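Local coordinates for RILP-like protein 2 (Mus musculus, PDB 4KP3), which takes part in neuronal morphogenesis and dendritic spine formation and in protein transport away from primary cilia, this chain being its dimerising RILP homology 1 (RH1) region, at residues Q31-T34 and D35-Y38. Numbering follows the deposited sequence.
Sequences QLTT and DDVY
The carbonyl oxygen of T34 faces the Y38 ring, standing 3.0 Å off the ring plane and centred on the ring. The same oxygen accepts the backbone bond from Y38 N (3.0 Å). The first torsion of Y38 (chi1 -57°) leaves CG anti to its carbonyl carbon and brings the ring beside T34, and chi2 turns a face to the oxygen. At the far end of the ring Y38 OH lies 3.9 Å from T34 CB and is hydrogen-bonded to E72. Replacing the tyrosine by an alanine would probably uncover the T34 carbonyl on this side and leave E72 without its phenolic mate.

Just before T34 in the chain, two reciprocal bonds between T33 and D36 define a capping box at the N-terminus of helix 34-49. D36 N donates to T33 OG1 (3.1 Å, 157°), and T33 N donates to D36 OD2 (3.1 Å), which it meets from above the carboxylate plane, 43° out of it. OD2 also carries a salt bridge to K27, a second partner likely to steady the carboxylate. L32 CD2 packs against D36 CB at 3.7 Å, an apolar contact beside the cap.

Helix 34-49, begun at this cap, lies against helix 55-100, where L32 rests on V75, T34 on N76 and V37 on M68; L32 also touches M70 of the second subunit, and V37 and Y38 O meet the chain of another protein.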
ATOM      1  N   GLN E  31       3.939 -19.102  -3.567  1.00 43.30           N
ATOM      2  CA  GLN E  31       3.092 -19.652  -4.606  1.00 46.07           C
ATOM      3  C   GLN E  31       2.283 -18.600  -5.348  1.00 44.38           C
ATOM      4  O   GLN E  31       1.394 -18.934  -6.128  1.00 53.81           O
ATOM      5  CB  GLN E  31       2.198 -20.731  -4.037  1.00 52.29           C
ATOM      6  CG  GLN E  31       2.970 -21.963  -3.651  1.00 62.79           C
ATOM      7  CD  GLN E  31       2.114 -23.004  -3.017  1.00 80.14           C
ATOM      8  OE1 GLN E  31       1.099 -22.698  -2.393  1.00 83.68           O
ATOM      9  NE2 GLN E  31       2.513 -24.260  -3.170  1.00 89.72           N
ATOM     10  N   LEU E  32       2.589 -17.333  -5.093  1.00 41.38           N
ATOM     11  CA  LEU E  32       2.071 -16.258  -5.925  1.00 41.94           C
ATOM     12  C   LEU E  32       2.588 -16.428  -7.349  1.00 44.11           C
ATOM     13  O   LEU E  32       3.728 -16.843  -7.560  1.00 46.34           O
ATOM     14  CB  LEU E  32       2.504 -14.892  -5.383  1.00 39.63           C
ATOM     15  CG  LEU E  32       1.870 -14.406  -4.076  1.00 39.59           C
ATOM     16  CD1 LEU E  32       2.625 -13.186  -3.572  1.00 33.27           C
ATOM     17  CD2 LEU E  32       0.404 -14.082  -4.310  1.00 39.27           C
ATOM     18  N   THR E  33       1.736 -16.126  -8.323  1.00 39.65           N
ATOM     19  CA  THR E  33       2.171 -15.963  -9.706  1.00 35.77           C
ATOM     20  C   THR E  33       2.197 -14.471 -10.017  1.00 37.23           C
ATOM     21  O   THR E  33       1.662 -13.669  -9.250  1.00 42.97           O
ATOM     22  CB  THR E  33       1.205 -16.625 -10.687  1.00 41.32           C
ATOM     23  OG1 THR E  33      -0.008 -15.865 -10.731  1.00 37.38           O
ATOM     24  CG2 THR E  33       0.905 -18.054 -10.261  1.00 35.94           C
ATOM     25  N   THR E  34       2.800 -14.089 -11.138  1.00 38.15           N
ATOM     26  CA  THR E  34       2.798 -12.679 -11.526  1.00 39.98           C
ATOM     27  C   THR E  34       1.370 -12.195 -11.796  1.00 42.70           C
ATOM     28  O   THR E  34       1.062 -11.021 -11.594  1.00 50.05           O
ATOM     29  CB  THR E  34       3.720 -12.388 -12.737  1.00 38.37           C
ATOM     30  OG1 THR E  34       3.394 -13.266 -13.818  1.00 43.55           O
ATOM     31  CG2 THR E  34       5.184 -12.579 -12.359  1.00 38.74           C
ATOM     32  N   ASP E  35       0.501 -13.106 -12.232  1.00 44.29           N
ATOM     33  CA  ASP E  35      -0.921 -12.799 -12.387  1.00 44.85           C
ATOM     34  C   ASP E  35      -1.565 -12.408 -11.056  1.00 46.47           C
ATOM     35  O   ASP E  35      -2.355 -11.464 -11.001  1.00 49.71           O
ATOM     36  CB  ASP E  35      -1.677 -13.984 -12.994  1.00 46.06           C
ATOM     37  CG  ASP E  35      -1.459 -14.112 -14.490  1.00 50.08           C
ATOM     38  OD1 ASP E  35      -1.153 -13.087 -15.132  1.00 45.35           O
ATOM     39  OD2 ASP E  35      -1.602 -15.236 -15.021  1.00 53.23           O
ATOM     40  N   ASP E  36      -1.227 -13.137  -9.992  1.00 39.94           N
ATOM     41  CA  ASP E  36      -1.739 -12.831  -8.657  1.00 38.44           C
ATOM     42  C   ASP E  36      -1.321 -11.435  -8.208  1.00 35.34           C
ATOM     43  O   ASP E  36      -2.101 -10.711  -7.592  1.00 43.01           O
ATOM     44  CB  ASP E  36      -1.256 -13.861  -7.636  1.00 39.43           C
ATOM     45  CG  ASP E  36      -1.852 -15.233  -7.865  1.00 46.24           C
ATOM     46  OD1 ASP E  36      -2.959 -15.317  -8.435  1.00 48.27           O
ATOM     47  OD2 ASP E  36      -1.210 -16.227  -7.466  1.00 53.16           O
ATOM     48  N   VAL E  37      -0.087 -11.062  -8.527  1.00 31.51           N
ATOM     49  CA  VAL E  37       0.424  -9.740  -8.187  1.00 36.95           C
ATOM     50  C   VAL E  37      -0.370  -8.667  -8.936  1.00 41.18           C
ATOM     51  O   VAL E  37      -0.780  -7.662  -8.353  1.00 41.12           O
ATOM     52  CB  VAL E  37       1.933  -9.629  -8.513  1.00 33.62           C
ATOM     53  CG1 VAL E  37       2.444  -8.217  -8.279  1.00 26.50           C
ATOM     54  CG2 VAL E  37       2.725 -10.632  -7.693  1.00 24.57           C
ATOM     55  N   TYR E  38      -0.591  -8.900 -10.227  1.00 30.78           N
ATOM     56  CA  TYR E  38      -1.399  -8.004 -11.054  1.00 38.68           C
ATOM     57  C   TYR E  38      -2.815  -7.828 -10.499  1.00 35.80           C
ATOM     58  O   TYR E  38      -3.365  -6.727 -10.515  1.00 35.17           O
ATOM     59  CB  TYR E  38      -1.465  -8.519 -12.493  1.00 40.26           C
ATOM     60  CG  TYR E  38      -0.112  -8.689 -13.145  1.00 41.98           C
ATOM     61  CD1 TYR E  38       0.977  -7.933 -12.733  1.00 37.98           C
ATOM     62  CD2 TYR E  38       0.079  -9.613 -14.164  1.00 43.11           C
ATOM     63  CE1 TYR E  38       2.213  -8.085 -13.317  1.00 38.99           C
ATOM     64  CE2 TYR E  38       1.315  -9.773 -14.758  1.00 40.64           C
ATOM     65  CZ  TYR E  38       2.380  -9.005 -14.330  1.00 41.74           C
ATOM     66  OH  TYR E  38       3.616  -9.158 -14.915  1.00 35.93           O
TER